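Local coordinates for putative peptidoglycan-binding/hydrolysing protein (Peptoclostridium difficile, PDB 5TV7) that probably binds bacterial cell-wall peptidoglycan and may take part in its hydrolysis, and here holds a glutamine hydroxamate molecule, at residues G28-E34 against P57-V63; M124-L128 against L169-T173. All blocks are in the same frame, centred on the assembly; numbering follows the deposited sequence.

Contact 1: residues G28-E34 against P57-V63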
ATOM      1  N   GLY A  28       5.602  -4.390  10.098  1.00 41.56           N
ATOM      2  CA  GLY A  28       4.730  -3.576  10.926  1.00 41.67           C
ATOM      3  C   GLY A  28       3.623  -4.421  11.509  1.00 43.69           C
ATOM      4  O   GLY A  28       3.730  -5.650  11.546  1.00 44.71           O
ATOM      5  N   TYR A  29       2.553  -3.768  11.946  1.00 43.85           N
ATOM      6  CA  TYR A  29       1.430  -4.454  12.574  1.00 45.56           C
ATOM      7  C   TYR A  29       0.102  -4.205  11.859  1.00 45.03           C
ATOM      8  O   TYR A  29      -0.170  -3.093  11.391  1.00 42.38           O
ATOM      9  CB  TYR A  29       1.335  -4.029  14.046  1.00 49.01           C
ATOM     10  CG  TYR A  29       2.522  -4.505  14.849  1.00 51.90           C
ATOM     11  CD1 TYR A  29       3.711  -3.772  14.881  1.00 52.13           C
ATOM     12  CD2 TYR A  29       2.476  -5.713  15.541  1.00 55.21           C
ATOM     13  CE1 TYR A  29       4.810  -4.224  15.598  1.00 55.15           C
ATOM     14  CE2 TYR A  29       3.570  -6.174  16.260  1.00 58.44           C
ATOM     15  CZ  TYR A  29       4.732  -5.425  16.285  1.00 58.09           C
ATOM     16  OH  TYR A  29       5.815  -5.885  16.993  1.00 63.33           O
ATOM     17  N   ILE A  30      -0.710  -5.256  11.769  1.00 46.51           N
ATOM     18  CA  ILE A  30      -2.034  -5.184  11.174  1.00 46.58           C
ATOM     19  C   ILE A  30      -3.015  -4.957  12.307  1.00 49.70           C
ATOM     20  O   ILE A  30      -3.000  -5.676  13.306  1.00 53.33           O
ATOM     21  CB  ILE A  30      -2.432  -6.489  10.448  1.00 48.29           C
ATOM     22  CG1 ILE A  30      -1.419  -6.834   9.350  1.00 46.19           C
ATOM     23  CG2 ILE A  30      -3.835  -6.363   9.848  1.00 48.55           C
ATOM     24  CD1 ILE A  30      -1.682  -8.175   8.682  1.00 47.72           C
ATOM     25  N   TYR A  31      -3.859  -3.948  12.145  1.00 49.92           N
ATOM     26  CA  TYR A  31      -4.883  -3.601  13.115  1.00 51.82           C
ATOM     27  C   TYR A  31      -6.224  -3.591  12.423  1.00 52.13           C
ATOM     28  O   TYR A  31      -6.301  -3.467  11.203  1.00 49.00           O
ATOM     29  CB  TYR A  31      -4.660  -2.176  13.637  1.00 51.85           C
ATOM     30  CG  TYR A  31      -3.417  -1.978  14.455  1.00 52.68           C
ATOM     31  CD1 TYR A  31      -3.424  -2.234  15.827  1.00 56.01           C
ATOM     32  CD2 TYR A  31      -2.234  -1.516  13.873  1.00 49.59           C
ATOM     33  CE1 TYR A  31      -2.289  -2.047  16.594  1.00 57.21           C
ATOM     34  CE2 TYR A  31      -1.094  -1.328  14.637  1.00 51.07           C
ATOM     35  CZ  TYR A  31      -1.127  -1.599  15.993  1.00 54.79           C
ATOM     36  OH  TYR A  31      -0.010  -1.425  16.766  1.00 58.52           O
ATOM     37  N   THR A  32      -7.279  -3.738  13.210  1.00 55.20           N
ATOM     38  CA  THR A  32      -8.621  -3.557  12.711  1.00 56.17           C
ATOM     39  C   THR A  32      -8.877  -2.080  13.004  1.00 56.69           C
ATOM     40  O   THR A  32      -8.223  -1.498  13.888  1.00 56.10           O
ATOM     41  CB  THR A  32      -9.652  -4.424  13.448  1.00 60.58           C
ATOM     42  OG1 THR A  32      -9.591  -4.142  14.847  1.00 63.20           O
ATOM     43  CG2 THR A  32      -9.378  -5.910  13.212  1.00 61.79           C
ATOM     44  N   TYR A  33      -9.809  -1.476  12.274  1.00 56.29           N
ATOM     45  CA  TYR A  33     -10.137  -0.068  12.473  1.00 58.00           C
ATOM     46  C   TYR A  33     -10.479   0.229  13.942  1.00 62.58           C
ATOM     47  O   TYR A  33      -9.997   1.213  14.503  1.00 62.35           O
ATOM     48  CB  TYR A  33     -11.269   0.354  11.527  1.00 58.88           C
ATOM     49  CG  TYR A  33     -11.766   1.771  11.713  1.00 60.58           C
ATOM     50  CD1 TYR A  33     -10.914   2.858  11.540  1.00 59.63           C
ATOM     51  CD2 TYR A  33     -13.105   2.027  12.014  1.00 64.93           C
ATOM     52  CE1 TYR A  33     -11.369   4.158  11.695  1.00 62.26           C
ATOM     53  CE2 TYR A  33     -13.574   3.325  12.174  1.00 66.52           C
ATOM     54  CZ  TYR A  33     -12.704   4.386  12.011  1.00 65.51           C
ATOM     55  OH  TYR A  33     -13.167   5.672  12.161  1.00 68.67           O
ATOM     56  N   GLU A  34     -11.267  -0.637  14.573  1.00 66.38           N
ATOM     57  CA  GLU A  34     -11.620  -0.415  15.980  1.00 71.34           C
ATOM     58  C   GLU A  34     -10.424  -0.576  16.936  1.00 70.85           C
ATOM     59  O   GLU A  34     -10.364   0.103  17.957  1.00 73.38           O
ATOM     60  CB  GLU A  34     -12.811  -1.279  16.418  1.00 76.97           C
ATOM     61  CG  GLU A  34     -12.629  -2.783  16.301  1.00 79.32           C
ATOM     62  CD  GLU A  34     -13.810  -3.557  16.871  1.00 85.97           C
ATOM     63  OE1 GLU A  34     -14.696  -2.942  17.509  1.00 90.15           O
ATOM     64  OE2 GLU A  34     -13.846  -4.792  16.692  1.00 90.22           O
ATOM     65  N   PRO A  57     -15.875  -1.314  11.415  1.00 69.65           N
ATOM     66  CA  PRO A  57     -14.991  -1.734  12.525  1.00 69.88           C
ATOM     67  C   PRO A  57     -13.920  -2.782  12.178  1.00 67.15           C
ATOM     68  O   PRO A  57     -12.817  -2.737  12.735  1.00 63.42           O
ATOM     69  CB  PRO A  57     -15.969  -2.323  13.550  1.00 75.00           C
ATOM     70  CG  PRO A  57     -17.268  -1.679  13.247  1.00 76.73           C
ATOM     71  CD  PRO A  57     -17.298  -1.498  11.762  1.00 73.16           C
ATOM     72  N   ASP A  58     -14.252  -3.707  11.278  1.00 67.51           N
ATOM     73  CA  ASP A  58     -13.326  -4.780  10.879  1.00 68.16           C
ATOM     74  C   ASP A  58     -12.414  -4.444   9.674  1.00 62.70           C
ATOM     75  O   ASP A  58     -11.818  -5.346   9.083  1.00 64.65           O
ATOM     76  CB  ASP A  58     -14.099  -6.097  10.645  1.00 72.94           C
ATOM     77  CG  ASP A  58     -15.181  -5.979   9.574  1.00 74.98           C
ATOM     78  OD1 ASP A  58     -15.469  -4.851   9.116  1.00 75.51           O
ATOM     79  OD2 ASP A  58     -15.759  -7.021   9.206  1.00 80.04           O
ATOM     80  N   ASP A  59     -12.307  -3.164   9.310  1.00 59.71           N
ATOM     81  CA  ASP A  59     -11.405  -2.752   8.214  1.00 55.29           C
ATOM     82  C   ASP A  59      -9.969  -2.964   8.647  1.00 53.84           C
ATOM     83  O   ASP A  59      -9.572  -2.490   9.709  1.00 53.08           O
ATOM     84  CB  ASP A  59     -11.565  -1.272   7.865  1.00 52.92           C
ATOM     85  CG  ASP A  59     -12.834  -0.968   7.109  1.00 54.02           C
ATOM     86  OD1 ASP A  59     -13.480  -1.889   6.573  1.00 57.32           O
ATOM     87  OD2 ASP A  59     -13.177   0.226   7.041  1.00 54.17           O
ATOM     88  N   GLU A  60      -9.191  -3.666   7.829  1.00 53.64           N
ATOM     89  CA  GLU A  60      -7.789  -3.895   8.153  1.00 53.75           C
ATOM     90  C   GLU A  60      -6.917  -2.734   7.723  1.00 48.43           C
ATOM     91  O   GLU A  60      -7.087  -2.192   6.629  1.00 47.75           O
ATOM     92  CB  GLU A  60      -7.264  -5.175   7.523  1.00 57.58           C
ATOM     93  CG  GLU A  60      -7.819  -6.433   8.171  1.00 65.77           C
ATOM     94  CD  GLU A  60      -7.075  -7.683   7.743  1.00 70.88           C
ATOM     95  OE1 GLU A  60      -6.239  -7.594   6.809  1.00 72.67           O
ATOM     96  OE2 GLU A  60      -7.314  -8.752   8.354  1.00 76.78           O
ATOM     97  N   ILE A  61      -5.996  -2.358   8.602  1.00 44.71           N
ATOM     98  CA  ILE A  61      -5.039  -1.307   8.328  1.00 42.74           C
ATOM     99  C   ILE A  61      -3.684  -1.842   8.744  1.00 42.06           C
ATOM    100  O   ILE A  61      -3.537  -2.350   9.859  1.00 43.68           O
ATOM    101  CB  ILE A  61      -5.320  -0.013   9.135  1.00 44.36           C
ATOM    102  CG1 ILE A  61      -6.795   0.410   9.004  1.00 45.67           C
ATOM    103  CG2 ILE A  61      -4.381   1.103   8.672  1.00 42.86           C
ATOM    104  CD1 ILE A  61      -7.209   1.489   9.968  1.00 47.66           C
ATOM    105  N   PHE A  62      -2.708  -1.761   7.845  1.00 39.66           N
ATOM    106  CA  PHE A  62      -1.344  -2.185   8.158  1.00 39.20           C
ATOM    107  C   PHE A  62      -0.534  -0.939   8.478  1.00 38.34           C
ATOM    108  O   PHE A  62      -0.503   0.018   7.689  1.00 36.88           O
ATOM    109  CB  PHE A  62      -0.720  -2.973   7.005  1.00 39.06           C
ATOM    110  CG  PHE A  62       0.735  -3.316   7.219  1.00 39.16           C
ATOM    111  CD1 PHE A  62       1.112  -4.297   8.131  1.00 41.18           C
ATOM    112  CD2 PHE A  62       1.728  -2.670   6.494  1.00 38.77           C
ATOM    113  CE1 PHE A  62       2.452  -4.618   8.320  1.00 41.77           C
ATOM    114  CE2 PHE A  62       3.069  -2.981   6.684  1.00 40.11           C
ATOM    115  CZ  PHE A  62       3.429  -3.957   7.595  1.00 41.43           C
ATOM    116  N   VAL A  63       0.104  -0.956   9.646  1.00 39.40           N
ATOM    117  CA  VAL A  63       0.900   0.161  10.128  1.00 39.53           C
ATOM    118  C   VAL A  63       2.359  -0.254  10.129  1.00 40.14           C
ATOM    119  O   VAL A  63       2.755  -1.099  10.929  1.00 39.81           O
ATOM    120  CB  VAL A  63       0.491   0.551  11.558  1.00 41.87           C
ATOM    121  CG1 VAL A  63       1.362   1.686  12.078  1.00 43.53           C
ATOM    122  CG2 VAL A  63      -0.983   0.928  11.600  1.00 41.39           C
TER

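Contact 2: residues M124-L128 against L169-T173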
HETATM    1  N   MSE A 124       3.775  -1.218  -1.825  1.00 26.16           N
HETATM    2  CA  MSE A 124       4.931  -0.871  -2.667  1.00 27.89           C
HETATM    3  C   MSE A 124       5.309   0.596  -2.567  1.00 28.79           C
HETATM    4  O   MSE A 124       6.496   0.934  -2.473  1.00 30.28           O
HETATM    5  CB  MSE A 124       4.627  -1.287  -4.106  1.00 28.73           C
HETATM    6  CG  MSE A 124       4.677  -2.808  -4.187  1.00 29.74           C
HETATM    7 SE   MSE A 124       4.598  -3.418  -6.048  1.00 32.29          SE
HETATM    8  CE  MSE A 124       2.724  -3.024  -6.359  1.00 31.77           C
ATOM      9  N   LEU A 125       4.315   1.478  -2.574  1.00 28.36           N
ATOM     10  CA  LEU A 125       4.572   2.924  -2.444  1.00 28.56           C
ATOM     11  C   LEU A 125       5.214   3.211  -1.086  1.00 30.01           C
ATOM     12  O   LEU A 125       6.179   3.985  -0.993  1.00 29.29           O
ATOM     13  CB  LEU A 125       3.288   3.726  -2.616  1.00 28.13           C
ATOM     14  CG  LEU A 125       2.701   3.763  -4.017  1.00 28.67           C
ATOM     15  CD1 LEU A 125       1.257   4.248  -3.979  1.00 29.65           C
ATOM     16  CD2 LEU A 125       3.538   4.654  -4.923  1.00 29.35           C
ATOM     17  N   THR A 126       4.716   2.548  -0.043  1.00 29.74           N
ATOM     18  CA  THR A 126       5.285   2.726   1.290  1.00 30.96           C
ATOM     19  C   THR A 126       6.761   2.269   1.346  1.00 32.69           C
ATOM     20  O   THR A 126       7.577   2.936   1.982  1.00 33.10           O
ATOM     21  CB  THR A 126       4.436   2.046   2.368  1.00 30.60           C
ATOM     22  OG1 THR A 126       3.102   2.566   2.303  1.00 29.95           O
ATOM     23  CG2 THR A 126       5.001   2.316   3.737  1.00 33.30           C
ATOM     24  N   LEU A 127       7.101   1.166   0.667  1.00 32.88           N
ATOM     25  CA  LEU A 127       8.502   0.707   0.596  1.00 34.84           C
ATOM     26  C   LEU A 127       9.423   1.729  -0.059  1.00 34.79           C
ATOM     27  O   LEU A 127      10.601   1.794   0.271  1.00 37.86           O
ATOM     28  CB  LEU A 127       8.633  -0.605  -0.179  1.00 34.91           C
ATOM     29  CG  LEU A 127       8.319  -1.894   0.551  1.00 35.69           C
ATOM     30  CD1 LEU A 127       8.247  -3.044  -0.440  1.00 36.26           C
ATOM     31  CD2 LEU A 127       9.381  -2.153   1.616  1.00 37.05           C
ATOM     32  N   LEU A 128       8.890   2.496  -1.001  1.00 32.88           N
ATOM     33  CA  LEU A 128       9.665   3.517  -1.706  1.00 33.85           C
ATOM     34  C   LEU A 128       9.704   4.845  -0.980  1.00 34.16           C
ATOM     35  O   LEU A 128      10.268   5.815  -1.495  1.00 37.56           O
ATOM     36  CB  LEU A 128       9.130   3.704  -3.114  1.00 33.76           C
ATOM     37  CG  LEU A 128       9.253   2.452  -3.974  1.00 34.90           C
ATOM     38  CD1 LEU A 128       8.666   2.729  -5.343  1.00 36.11           C
ATOM     39  CD2 LEU A 128      10.706   2.002  -4.086  1.00 36.56           C
ATOM     40  N   LEU A 169       6.696   0.144 -10.271  1.00 30.80           N
ATOM     41  CA  LEU A 169       6.610  -0.207  -8.855  1.00 30.46           C
ATOM     42  C   LEU A 169       7.227  -1.567  -8.595  1.00 30.82           C
ATOM     43  O   LEU A 169       7.989  -1.747  -7.641  1.00 30.22           O
ATOM     44  CB  LEU A 169       5.143  -0.231  -8.393  1.00 30.29           C
ATOM     45  CG  LEU A 169       4.505   1.138  -8.176  1.00 30.00           C
ATOM     46  CD1 LEU A 169       3.002   0.993  -8.000  1.00 29.77           C
ATOM     47  CD2 LEU A 169       5.140   1.820  -6.977  1.00 29.74           C
ATOM     48  N   GLY A 170       6.885  -2.525  -9.453  1.00 31.90           N
ATOM     49  CA  GLY A 170       7.398  -3.886  -9.338  1.00 33.62           C
ATOM     50  C   GLY A 170       8.906  -3.988  -9.467  1.00 34.63           C
ATOM     51  O   GLY A 170       9.547  -4.676  -8.677  1.00 35.07           O
ATOM     52  N   ARG A 171       9.470  -3.300 -10.459  1.00 35.77           N
ATOM     53  CA  ARG A 171      10.922  -3.344 -10.688  1.00 38.27           C
ATOM     54  C   ARG A 171      11.710  -2.724  -9.543  1.00 38.00           C
ATOM     55  O   ARG A 171      12.787  -3.197  -9.215  1.00 39.62           O
ATOM     56  CB  ARG A 171      11.305  -2.661 -12.002  1.00 39.42           C
ATOM     57  CG  ARG A 171      10.873  -3.447 -13.216  1.00 41.51           C
ATOM     58  CD  ARG A 171      11.137  -2.690 -14.499  1.00 42.92           C
ATOM     59  NE  ARG A 171      10.561  -3.402 -15.639  1.00 45.71           N
ATOM     60  CZ  ARG A 171      11.162  -4.374 -16.331  1.00 48.20           C
ATOM     61  NH1 ARG A 171      12.391  -4.780 -16.033  1.00 50.40           N
ATOM     62  NH2 ARG A 171      10.521  -4.941 -17.346  1.00 49.77           N
ATOM     63  N   LEU A 172      11.154  -1.683  -8.933  1.00 36.46           N
ATOM     64  CA  LEU A 172      11.819  -0.990  -7.830  1.00 36.76           C
ATOM     65  C   LEU A 172      11.687  -1.688  -6.483  1.00 36.82           C
ATOM     66  O   LEU A 172      12.526  -1.495  -5.628  1.00 38.92           O
ATOM     67  CB  LEU A 172      11.280   0.437  -7.708  1.00 35.78           C
ATOM     68  CG  LEU A 172      11.623   1.360  -8.883  1.00 35.80           C
ATOM     69  CD1 LEU A 172      10.817   2.643  -8.792  1.00 35.09           C
ATOM     70  CD2 LEU A 172      13.117   1.649  -8.932  1.00 35.94           C
ATOM     71  N   THR A 173      10.638  -2.480  -6.288  1.00 34.89           N
ATOM     72  CA  THR A 173      10.429  -3.135  -4.998  1.00 35.68           C
ATOM     73  C   THR A 173      10.787  -4.619  -4.951  1.00 36.18           C
ATOM     74  O   THR A 173      10.841  -5.189  -3.869  1.00 37.44           O
ATOM     75  CB  THR A 173       8.998  -2.913  -4.498  1.00 35.04           C
ATOM     76  OG1 THR A 173       8.064  -3.428  -5.452  1.00 33.91           O
ATOM     77  CG2 THR A 173       8.756  -1.418  -4.281  1.00 34.52           C
TER

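Contact 1: residues G28-E34 against P57-V63
Tyr-31 and Ile-61 exchange a pair of backbone hydrogen bonds, and the Tyr-29 and Val-63 pair repeats the pattern, tying strand 28-32 antiparallel to strand 60-63. The bond from Tyr-31 N to Ile-61 O is 2.8 Å long and almost straight, 176° at the hydrogen. Packing is tight where Phe-62 meets the start of the first strand. A chi1 of 174° turns the ring toward Gly-28, and CZ comes to 3.3 Å from Gly-28 N. The same ring receives Ile-30 CG1 at its edge, 3.8 Å from CD1, and meets edge-to-face Tyr-82 of strand 78-87, on the far side of strand 26-32. On the other face, Val-63 CG2 reaches Tyr-31 CD2 at 3.6 Å, while Ile-61 and Val-63 lie against helix 38-46. Tyr-31 OH is held by Glu-72. Beyond Thr-32 the pairing slackens, though Tyr-33 stays buried against Arg-41 and His-44. Tyr-33 N gives Asp-59 O only a weak, bent bond (126°), whereas Glu-34 N meets Pro-57 O at 3.2 Å, in the carbonyl plane on a lone pair. Glu-34 CG also lies 3.6 Å from Pro-57 O, and CD near Pro-57 CB. The open side is that of Glu-34, Pro-57, Asp-58 and Glu-60; the extended chain of Glu-60 brings OE1 to 4.1 Å from Ile-30 CG2. Strand 60-64 borders the five-stranded sheet. Backbone bonds thus fix the register of this edge, Phe-62, Ile-61 and Val-63 bury its better-packed part, and the acidic groups of Glu-34, Asp-58 and Glu-60 probably keep the open side hydrated.

Contact 2: residues M124-L128 against L169-T173
Met-124, modelled as selenomethionine, lays its selenium beside the last turn of helix 163-173, where SE lies 3.5 Å from Thr-173 OG1 and 4.0 Å from Leu-169 CB. A chi1 of -72° and an extended chi2 carry SE there, the chain crossing Leu-169 at a slant; the bend at chi3 (-73°) then turns CE away from Thr-173. Thr-173 stands nearly at right angles to this chain. Its chi1 of 59° sets OG1 between the backbone N and the carbonyl carbon, from where the hydroxyl donates to Leu-169 O over 2.8 Å, from above the carbonyl plane. Thr-173 N reaches the same oxygen from the opposite face, so two donors of one residue grip it. This rotation leaves the methyl CG2 directed at the other helix, 3.7 Å from Met-124 O and 3.9 Å from Leu-128 CG. Leu-128, just past the end of helix 116-127, spreads its two methyls: CD1 meets Leu-169 CD2 at 4.0 Å, and CD2 rests against Leu-172 CB. Leu-125 starts out pointing away from the partner helix, but its CD2 returns to within 3.8 Å of Leu-169 CD2. Phe-149 of helix 140-152 covers Leu-128, Leu-169 and Leu-172, and Val-84 of the sheet backs Met-124, Leu-127 and Thr-173. No hydrogen bond crosses between 124-128 and 169-173. This contact, in what is probably a three-helix peptidoglycan-binding-type domain, therefore rests on van der Waals packing, mostly apolar, with the one buried hydroxyl satisfied inside its own helix.

The two contacts follow one another in sequence without interleaving, and they lie on opposite sides of the molecule's centre, about 21 Å apart between centres. Their nearest atoms come to about 6 Å without touching. Strand 78-87 bridges them: Ala-80 and Tyr-82 meet contact 1, whereas Val-84 meets contact 2. Strand 26-32 also reaches both, since Leu-26 touches Leu-127. Glutamine hydroxamate belongs to the side of contact 2. The side chain of Leu-169 is about 8 Å from it, and helix 163-173 carries Pro-163, Ala-164 and Thr-165 of the pocket near its start, so contact 2 packs the far end of a ligand-lining helix.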